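Local coordinates for transcriptional regulator, TetR family (PDB 3ON4), which probably binds DNA to regulate transcription and pairs with a second copy of itself, at residues A[13-18]-A[40-45]; A[18-23]-A[59-64]; A[104-109]-A[162-167]. All coordinates share one frame; numbering follows the deposited sequence.

Contact 1: A[13-18]-A[40-45]; sequences ERILAV and INIKTA
Ile40 presses its CD1 methyl into a shallow hollow on the flank of helix 11-26, next to the backbone where Arg14 passes into Ile15. The floor of the hollow is the carbonyl carbon of Arg14, 4.1 Å from Ile40 CD1, and one wall is Arg14 CB, 4.0 Å from the same methyl. The branch reaches this far because CG1 of Ile40 stands between its backbone N and carbonyl carbon (chi1 62°), with the chain extended beyond. A beta-branched residue suits the place: while CG1 feeds the hollow, CG2 turns to Val18. There the two methyls lie very close, but Val18 was modelled in two conformers, so the tightness is doubtful.

Ile42 supplies the second bump. Its CD1 crosses the side chain of Ile15 at a slant, 3.8 Å from Ile15 CG1, while its CG2 lies near the rim of the Arg14 guanidinium, 4.0 Å from NH1. Over one face of that guanidinium, set off from its middle, sits Ile40 CB. In this conformer, one of two, Arg14 bends at chi3 (-43°) to lay its flat end along the isoleucines, and a water in the guanidinium plane bridges it to the backbone: 2.7 Å from Arg14 NH1, which donates, and 2.8 Å from Ile40 O, which accepts. Arginine thus offers aliphatic carbons below and a charged group at the solvent side.

Ile40 and Ile42 flank Asn41, whose positive phi (55°) belongs to the turn of the predicted helix-turn-helix. Helix 11-26 packs against this turn and also joins it to the neighbouring helices: Val18 on Ala39 of helix 33-40, Ile15 on Ile47 of helix 44-50 and Ile15 on Leu57 of helix 54-77.

Contact 2: A[18-23]-A[59-64]; sequences VAEALI and VAVISW
The carboxylate of Glu20 and the indole of Trp64 meet at the six-membered end of the ring, their planes only 24° apart. This is where the first helix of the TetR fold, 11-26, crosses helix 54-77, the long helix that in this family joins the DNA-binding domain to the larger regulatory domain. OE1 of Glu20 comes 3.6 Å from CZ3 of Trp64, and the carboxylate carbon CD is 3.7 Å from the same CZ3. The two side chains cross at about a right angle: Glu20 leaves its helix with CG anti to the backbone N (chi1 -176°) and runs on extended, across the outer end of the indole. Leu16 also packs on Trp64, and Lys68 adds a cation-pi contact to the ring. Lys68 further forms a salt bridge with Glu20 OE1, while OE2 accepts a hydrogen bond from His65 ND1, so both carboxylate oxygens are held and the group's rotation is fixed. Glutamate suits the spot, being long enough to bring its charge to these partners.

The segment axes pass 9.9 Å apart with a signed angle of -90°. At the crossing sits Val61, a forked side chain whose two prongs divide the opposing surface. CG2 meets Ala19 CB at 3.8 Å, where a small methyl allows the fork to come close; CG1 settles over the Glu20 backbone, 3.9 Å from its CA. This buried, mainly apolar centre gives way to the charged group of Glu20 and Lys68 beside Trp64. Beyond it, Leu108 and Phe112 of helix 108-115 pack on Ile23, and Leu108 also on Val61. The slender tip of Ile23 reaches end-on toward that same CG1 prong, CD1 lying 4.1 Å from Val61 CG1.

Contact 3: A[104-109]-A[162-167]; sequences NKMCLG and LVEGGL
Met106, present as selenomethionine, crosses the side chain of Glu164 at about a right angle and that of Leu167 at a slant. Its CG is anti to the backbone N, but a bend at chi2 (55°) swings the end toward helix 149-173. SE then rests 3.7 Å from Leu167 CB, and CE comes close to two oxygens of Glu164, 3.3 Å from OE1 and 3.4 Å from the backbone O. A long, flexible apolar chain suits this uneven surface. Glu164, bent at its own chi2 (-64°), carries its carboxylate back toward the loop and sets it beside Cys107, with OE2 3.1 Å from Cys107 SG. The cysteine is small enough to admit the carboxylate and also serves as N-cap of helix 108-115. Leu167 CD1 also touches Cys107 CB, and Leu168 of the second subunit packs on Glu164.

A charged carboxylate would probably be costly here. OE2 is buried and has no clear hydrogen-bonding partner, which would tend to raise the pKa of Glu164 and perhaps favour its protonated form, although the nearby start of helix 108-115 might offset part of that effect.

Overall arrangement
From the N terminus, helix 11-26 enters two contacts in turn. Contact 1 closes the loop that returns at 40-45, joining this helix to the helix-turn-helix, and contact 2 the one that returns at 59-64, joining it to helix 54-77. Their segments alternate along the chain, so the loops cross, sharing Val18, and they touch where Leu16 meets Val61 and Trp64. Contact 3 follows in series, joining 104-109 to 162-167 within the C-terminal domain. Its centre is about 15 Å from that of contact 2, yet the two touch through Leu108, and so link the two domains. Contact 3 borders the second subunit, which does not touch the segments of contacts 1 and 2.

Contact 1: A[13-18]-A[40-45]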
loop_
_atom_site.group_PDB
_atom_site.type_symbol
_atom_site.label_atom_id
_atom_site.label_comp_id
_atom_site.label_asym_id
_atom_site.label_seq_id
_atom_site.Cartn_x
_atom_site.Cartn_y
_atom_site.Cartn_z
ATOM N N GLU A 13 -23.544 -12.486 7.875
ATOM C CA GLU A 13 -22.995 -11.229 8.366
ATOM C C GLU A 13 -21.771 -11.462 9.240
ATOM O O GLU A 13 -20.792 -10.731 9.141
ATOM C CB GLU A 13 -24.036 -10.379 9.114
ATOM C CG GLU A 13 -23.349 -9.218 9.874
ATOM C CD GLU A 13 -24.239 -8.028 10.148
ATOM O OE1 GLU A 13 -25.472 -8.198 10.202
ATOM O OE2 GLU A 13 -23.681 -6.918 10.326
ATOM N N ARG A 14 -21.798 -12.484 10.086
ATOM C CA ARG A 14 -20.635 -12.731 10.947
ATOM C C ARG A 14 -19.429 -13.179 10.114
ATOM O O ARG A 14 -18.271 -12.846 10.437
ATOM C CB ARG A 14 -20.966 -13.723 12.064
ATOM C CG ARG A 14 -22.001 -13.215 13.046
ATOM C CD ARG A 14 -21.890 -13.883 14.419
ATOM N NE ARG A 14 -21.676 -15.326 14.352
ATOM C CZ ARG A 14 -21.220 -16.085 15.352
ATOM N NH1 ARG A 14 -21.084 -17.385 15.162
ATOM N NH2 ARG A 14 -20.898 -15.559 16.536
ATOM N N ILE A 15 -19.689 -13.914 9.031
ATOM C CA ILE A 15 -18.612 -14.351 8.129
ATOM C C ILE A 15 -18.006 -13.129 7.460
ATOM O O ILE A 15 -16.786 -12.956 7.430
ATOM C CB ILE A 15 -19.093 -15.352 7.026
ATOM C CG1 ILE A 15 -19.440 -16.702 7.638
ATOM C CG2 ILE A 15 -17.986 -15.501 5.954
ATOM C CD1 ILE A 15 -20.354 -17.613 6.770
ATOM N N LEU A 16 -18.866 -12.263 6.940
ATOM C CA LEU A 16 -18.399 -11.054 6.288
ATOM C C LEU A 16 -17.559 -10.190 7.251
ATOM O O LEU A 16 -16.480 -9.714 6.882
ATOM C CB LEU A 16 -19.566 -10.248 5.732
ATOM C CG LEU A 16 -20.225 -10.850 4.486
ATOM C CD1 LEU A 16 -21.610 -10.201 4.251
ATOM C CD2 LEU A 16 -19.302 -10.704 3.274
ATOM N N ALA A 17 -18.040 -10.033 8.477
ATOM C CA ALA A 17 -17.347 -9.151 9.437
ATOM C C ALA A 17 -15.948 -9.668 9.816
ATOM O O ALA A 17 -14.976 -8.878 9.889
ATOM C CB ALA A 17 -18.222 -8.903 10.680
ATOM N N VAL A 18 -15.822 -10.977 10.033
ATOM C CA VAL A 18 -14.500 -11.539 10.377
ATOM C C VAL A 18 -13.602 -11.572 9.144
ATOM O O VAL A 18 -12.416 -11.279 9.245
ATOM C CB VAL A 18 -14.562 -12.955 10.998
ATOM C CG1 VAL A 18 -13.204 -13.287 11.693
ATOM C CG2 VAL A 18 -15.676 -13.053 11.971
ATOM N N ILE A 40 -14.993 -17.980 14.644
ATOM C CA ILE A 40 -16.376 -17.792 15.093
ATOM C C ILE A 40 -17.116 -19.110 15.354
ATOM O O ILE A 40 -18.339 -19.127 15.559
ATOM C CB ILE A 40 -17.160 -16.853 14.136
ATOM C CG1 ILE A 40 -17.255 -17.430 12.716
ATOM C CG2 ILE A 40 -16.485 -15.459 14.108
ATOM C CD1 ILE A 40 -18.285 -16.718 11.806
ATOM N N ASN A 41 -16.362 -20.209 15.366
ATOM C CA ASN A 41 -16.865 -21.519 15.743
ATOM C C ASN A 41 -18.096 -21.970 14.948
ATOM O O ASN A 41 -19.109 -22.335 15.526
ATOM C CB ASN A 41 -17.114 -21.577 17.265
ATOM C CG ASN A 41 -15.829 -21.438 18.071
ATOM O OD1 ASN A 41 -14.727 -21.742 17.572
ATOM N ND2 ASN A 41 -15.954 -20.996 19.336
ATOM N N ILE A 42 -17.977 -21.935 13.623
ATOM C CA ILE A 42 -18.956 -22.540 12.691
ATOM C C ILE A 42 -18.226 -23.563 11.817
ATOM O O ILE A 42 -17.002 -23.600 11.785
ATOM C CB ILE A 42 -19.677 -21.467 11.792
ATOM C CG1 ILE A 42 -18.663 -20.756 10.884
ATOM C CG2 ILE A 42 -20.470 -20.480 12.680
ATOM C CD1 ILE A 42 -19.228 -19.690 9.951
ATOM N N LYS A 43 -18.979 -24.417 11.126
ATOM C CA LYS A 43 -18.380 -25.422 10.238
ATOM C C LYS A 43 -17.845 -24.741 8.989
ATOM O O LYS A 43 -18.473 -23.807 8.490
ATOM C CB LYS A 43 -19.412 -26.478 9.871
ATOM C CG LYS A 43 -19.963 -27.245 11.078
ATOM C CD LYS A 43 -21.134 -28.167 10.714
ATOM C CE LYS A 43 -21.825 -28.687 11.968
ATOM N NZ LYS A 43 -22.932 -29.632 11.676
ATOM N N THR A 44 -16.679 -25.183 8.499
ATOM C CA THR A 44 -16.091 -24.620 7.271
ATOM C C THR A 44 -17.100 -24.790 6.142
ATOM O O THR A 44 -17.189 -23.962 5.244
ATOM C CB THR A 44 -14.730 -25.290 6.915
ATOM O OG1 THR A 44 -13.815 -25.118 8.010
ATOM C CG2 THR A 44 -14.109 -24.686 5.645
ATOM N N ALA A 45 -17.892 -25.856 6.217
ATOM C CA ALA A 45 -18.924 -26.132 5.218
ATOM C C ALA A 45 -20.042 -25.076 5.195
ATOM O O ALA A 45 -20.661 -24.865 4.145
ATOM C CB ALA A 45 -19.511 -27.543 5.433
HETATM O O HOH W 1 -20.550 -19.046 17.285
#

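Contact 2: A[18-23]-A[59-64]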
loop_
_atom_site.group_PDB
_atom_site.type_symbol
_atom_site.label_atom_id
_atom_site.label_comp_id
_atom_site.label_asym_id
_atom_site.label_seq_id
_atom_site.Cartn_x
_atom_site.Cartn_y
_atom_site.Cartn_z
ATOM N N VAL A 18 -15.822 -10.977 10.033
ATOM C CA VAL A 18 -14.500 -11.539 10.377
ATOM C C VAL A 18 -13.602 -11.572 9.144
ATOM O O VAL A 18 -12.416 -11.279 9.245
ATOM C CB VAL A 18 -14.562 -12.955 10.998
ATOM C CG1 VAL A 18 -13.204 -13.287 11.693
ATOM C CG2 VAL A 18 -15.676 -13.053 11.971
ATOM N N ALA A 19 -14.165 -11.866 7.965
ATOM C CA ALA A 19 -13.366 -11.887 6.734
ATOM C C ALA A 19 -12.770 -10.508 6.472
ATOM O O ALA A 19 -11.569 -10.358 6.150
ATOM C CB ALA A 19 -14.216 -12.370 5.524
ATOM N N GLU A 20 -13.613 -9.495 6.637
ATOM C CA GLU A 20 -13.193 -8.116 6.502
ATOM C C GLU A 20 -11.997 -7.810 7.424
ATOM O O GLU A 20 -11.010 -7.218 6.998
ATOM C CB GLU A 20 -14.365 -7.189 6.816
ATOM C CG GLU A 20 -14.074 -5.707 6.611
ATOM C CD GLU A 20 -15.215 -4.801 7.106
ATOM O OE1 GLU A 20 -15.608 -4.881 8.297
ATOM O OE2 GLU A 20 -15.698 -3.983 6.301
ATOM N N ALA A 21 -12.116 -8.219 8.676
ATOM C CA ALA A 21 -11.088 -8.032 9.671
ATOM C C ALA A 21 -9.803 -8.754 9.298
ATOM O O ALA A 21 -8.721 -8.151 9.344
ATOM C CB ALA A 21 -11.565 -8.496 11.044
ATOM N N LEU A 22 -9.919 -10.024 8.903
ATOM C CA LEU A 22 -8.743 -10.805 8.513
ATOM C C LEU A 22 -8.028 -10.201 7.303
ATOM O O LEU A 22 -6.787 -10.144 7.283
ATOM C CB LEU A 22 -9.134 -12.270 8.253
ATOM C CG LEU A 22 -9.538 -13.010 9.537
ATOM C CD1 LEU A 22 -10.084 -14.395 9.199
ATOM C CD2 LEU A 22 -8.372 -13.097 10.528
ATOM N N ILE A 23 -8.794 -9.740 6.316
ATOM C CA ILE A 23 -8.219 -9.158 5.102
ATOM C C ILE A 23 -7.496 -7.861 5.464
ATOM O O ILE A 23 -6.331 -7.649 5.050
ATOM C CB ILE A 23 -9.271 -8.935 3.990
ATOM C CG1 ILE A 23 -9.775 -10.298 3.473
ATOM C CG2 ILE A 23 -8.656 -8.087 2.851
ATOM C CD1 ILE A 23 -11.077 -10.193 2.609
ATOM N N VAL A 59 -15.514 -10.732 -3.210
ATOM C CA VAL A 59 -16.411 -9.790 -3.885
ATOM C C VAL A 59 -17.421 -9.197 -2.900
ATOM O O VAL A 59 -17.653 -7.979 -2.861
ATOM C CB VAL A 59 -17.144 -10.483 -5.055
ATOM C CG1 VAL A 59 -18.358 -9.666 -5.550
ATOM C CG2 VAL A 59 -16.172 -10.764 -6.199
ATOM N N ALA A 60 -18.024 -10.071 -2.112
ATOM C CA ALA A 60 -19.050 -9.672 -1.164
ATOM C C ALA A 60 -18.485 -8.775 -0.029
ATOM O O ALA A 60 -19.123 -7.795 0.362
ATOM C CB ALA A 60 -19.770 -10.934 -0.589
ATOM N N VAL A 61 -17.284 -9.081 0.464
ATOM C CA VAL A 61 -16.645 -8.275 1.505
ATOM C C VAL A 61 -16.369 -6.852 0.981
ATOM O O VAL A 61 -16.687 -5.868 1.644
ATOM C CB VAL A 61 -15.311 -8.906 1.989
ATOM C CG1 VAL A 61 -14.524 -7.908 2.870
ATOM C CG2 VAL A 61 -15.595 -10.204 2.750
ATOM N N ILE A 62 -15.812 -6.739 -0.218
ATOM C CA ILE A 62 -15.471 -5.403 -0.727
ATOM C C ILE A 62 -16.757 -4.630 -1.009
ATOM O O ILE A 62 -16.847 -3.454 -0.693
ATOM C CB ILE A 62 -14.603 -5.401 -1.980
ATOM C CG1 ILE A 62 -13.307 -6.151 -1.761
ATOM C CG2 ILE A 62 -14.264 -3.931 -2.374
ATOM C CD1 ILE A 62 -12.614 -6.601 -3.077
ATOM N N SER A 63 -17.755 -5.298 -1.584
ATOM C CA SER A 63 -19.019 -4.650 -1.885
ATOM C C SER A 63 -19.707 -4.089 -0.615
ATOM O O SER A 63 -20.159 -2.935 -0.597
ATOM C CB SER A 63 -19.940 -5.612 -2.654
ATOM O OG SER A 63 -21.163 -4.990 -2.997
ATOM N N TRP A 64 -19.768 -4.917 0.439
ATOM C CA TRP A 64 -20.296 -4.510 1.730
ATOM C C TRP A 64 -19.528 -3.322 2.332
ATOM O O TRP A 64 -20.126 -2.315 2.781
ATOM C CB TRP A 64 -20.181 -5.693 2.669
ATOM C CG TRP A 64 -20.689 -5.491 4.034
ATOM C CD1 TRP A 64 -21.900 -4.973 4.398
ATOM C CD2 TRP A 64 -20.025 -5.864 5.244
ATOM N NE1 TRP A 64 -22.017 -4.972 5.773
ATOM C CE2 TRP A 64 -20.882 -5.529 6.313
ATOM C CE3 TRP A 64 -18.773 -6.444 5.530
ATOM C CZ2 TRP A 64 -20.531 -5.752 7.654
ATOM C CZ3 TRP A 64 -18.429 -6.659 6.853
ATOM C CH2 TRP A 64 -19.303 -6.320 7.897
#

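Contact 3: A[104-109]-A[162-167]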
loop_
_atom_site.group_PDB
_atom_site.type_symbol
_atom_site.label_atom_id
_atom_site.label_comp_id
_atom_site.label_asym_id
_atom_site.label_seq_id
_atom_site.Cartn_x
_atom_site.Cartn_y
_atom_site.Cartn_z
ATOM N N ASN A 104 -5.070 -2.027 14.586
ATOM C CA ASN A 104 -3.941 -1.738 13.693
ATOM C C ASN A 104 -4.176 -2.246 12.265
ATOM O O ASN A 104 -3.230 -2.642 11.584
ATOM C CB ASN A 104 -2.662 -2.358 14.256
ATOM C CG ASN A 104 -1.410 -1.775 13.644
ATOM O OD1 ASN A 104 -1.280 -0.551 13.507
ATOM N ND2 ASN A 104 -0.482 -2.635 13.278
ATOM N N LYS A 105 -5.433 -2.194 11.819
ATOM C CA LYS A 105 -5.804 -2.603 10.483
ATOM C C LYS A 105 -5.347 -1.663 9.377
ATOM O O LYS A 105 -5.177 -0.454 9.579
ATOM C CB LYS A 105 -7.312 -2.794 10.373
ATOM C CG LYS A 105 -7.814 -4.090 11.008
ATOM C CD LYS A 105 -9.300 -4.033 11.256
ATOM C CE LYS A 105 -9.767 -5.073 12.252
ATOM N NZ LYS A 105 -11.172 -4.803 12.651
HETATM N N MSE A 106 -5.151 -2.245 8.197
HETATM C CA MSE A 106 -4.943 -1.469 6.985
HETATM C C MSE A 106 -6.300 -1.224 6.330
HETATM O O MSE A 106 -7.275 -1.947 6.586
HETATM C CB MSE A 106 -4.023 -2.263 6.043
HETATM C CG MSE A 106 -3.694 -1.628 4.704
HETATM SE SE MSE A 106 -2.920 0.145 4.872
HETATM C CE MSE A 106 -2.878 0.613 2.998
ATOM N N CYS A 107 -6.354 -0.220 5.463
ATOM C CA CYS A 107 -7.511 0.017 4.599
ATOM C C CYS A 107 -7.828 -1.243 3.814
ATOM O O CYS A 107 -6.915 -1.841 3.238
ATOM C CB CYS A 107 -7.172 1.125 3.598
ATOM S SG CYS A 107 -8.482 1.472 2.357
ATOM N N LEU A 108 -9.091 -1.656 3.773
ATOM C CA LEU A 108 -9.467 -2.835 2.967
ATOM C C LEU A 108 -9.146 -2.633 1.484
ATOM O O LEU A 108 -8.646 -3.545 0.789
ATOM C CB LEU A 108 -10.953 -3.136 3.097
ATOM C CG LEU A 108 -11.463 -4.436 2.493
ATOM C CD1 LEU A 108 -10.990 -5.669 3.325
ATOM C CD2 LEU A 108 -12.970 -4.404 2.416
ATOM N N GLY A 109 -9.414 -1.429 0.994
ATOM C CA GLY A 109 -9.099 -1.089 -0.378
ATOM C C GLY A 109 -7.608 -1.176 -0.662
ATOM O O GLY A 109 -7.178 -1.728 -1.696
ATOM N N LEU A 162 -1.859 9.654 -0.143
ATOM C CA LEU A 162 -1.183 9.918 1.108
ATOM C C LEU A 162 -1.826 9.119 2.237
ATOM O O LEU A 162 -1.124 8.595 3.086
ATOM C CB LEU A 162 -1.204 11.404 1.427
ATOM C CG LEU A 162 -0.338 11.956 2.542
ATOM C CD1 LEU A 162 1.121 11.431 2.496
ATOM C CD2 LEU A 162 -0.357 13.475 2.435
ATOM N N VAL A 163 -3.146 9.032 2.230
ATOM C CA VAL A 163 -3.870 8.252 3.227
ATOM C C VAL A 163 -3.417 6.793 3.160
ATOM O O VAL A 163 -3.082 6.193 4.191
ATOM C CB VAL A 163 -5.398 8.349 3.032
ATOM C CG1 VAL A 163 -6.139 7.216 3.802
ATOM C CG2 VAL A 163 -5.907 9.739 3.422
ATOM N N GLU A 164 -3.392 6.218 1.957
ATOM C CA GLU A 164 -3.025 4.810 1.793
ATOM C C GLU A 164 -1.573 4.563 2.226
ATOM O O GLU A 164 -1.279 3.655 3.019
ATOM C CB GLU A 164 -3.276 4.325 0.367
ATOM C CG GLU A 164 -4.761 4.311 -0.042
ATOM C CD GLU A 164 -5.611 3.354 0.753
ATOM O OE1 GLU A 164 -5.081 2.350 1.256
ATOM O OE2 GLU A 164 -6.843 3.571 0.850
ATOM N N GLY A 165 -0.658 5.380 1.732
ATOM C CA GLY A 165 0.754 5.212 2.062
ATOM C C GLY A 165 1.046 5.481 3.532
ATOM O O GLY A 165 1.869 4.788 4.147
ATOM N N GLY A 166 0.394 6.493 4.096
ATOM C CA GLY A 166 0.518 6.814 5.518
ATOM C C GLY A 166 0.060 5.690 6.433
ATOM O O GLY A 166 0.742 5.349 7.428
ATOM N N LEU A 167 -1.076 5.090 6.083
ATOM C CA LEU A 167 -1.589 3.937 6.859
ATOM C C LEU A 167 -0.668 2.752 6.726
ATOM O O LEU A 167 -0.387 2.076 7.692
ATOM C CB LEU A 167 -3.003 3.535 6.411
ATOM C CG LEU A 167 -4.156 4.420 6.824
ATOM C CD1 LEU A 167 -5.468 3.989 6.139
ATOM C CD2 LEU A 167 -4.307 4.385 8.356
#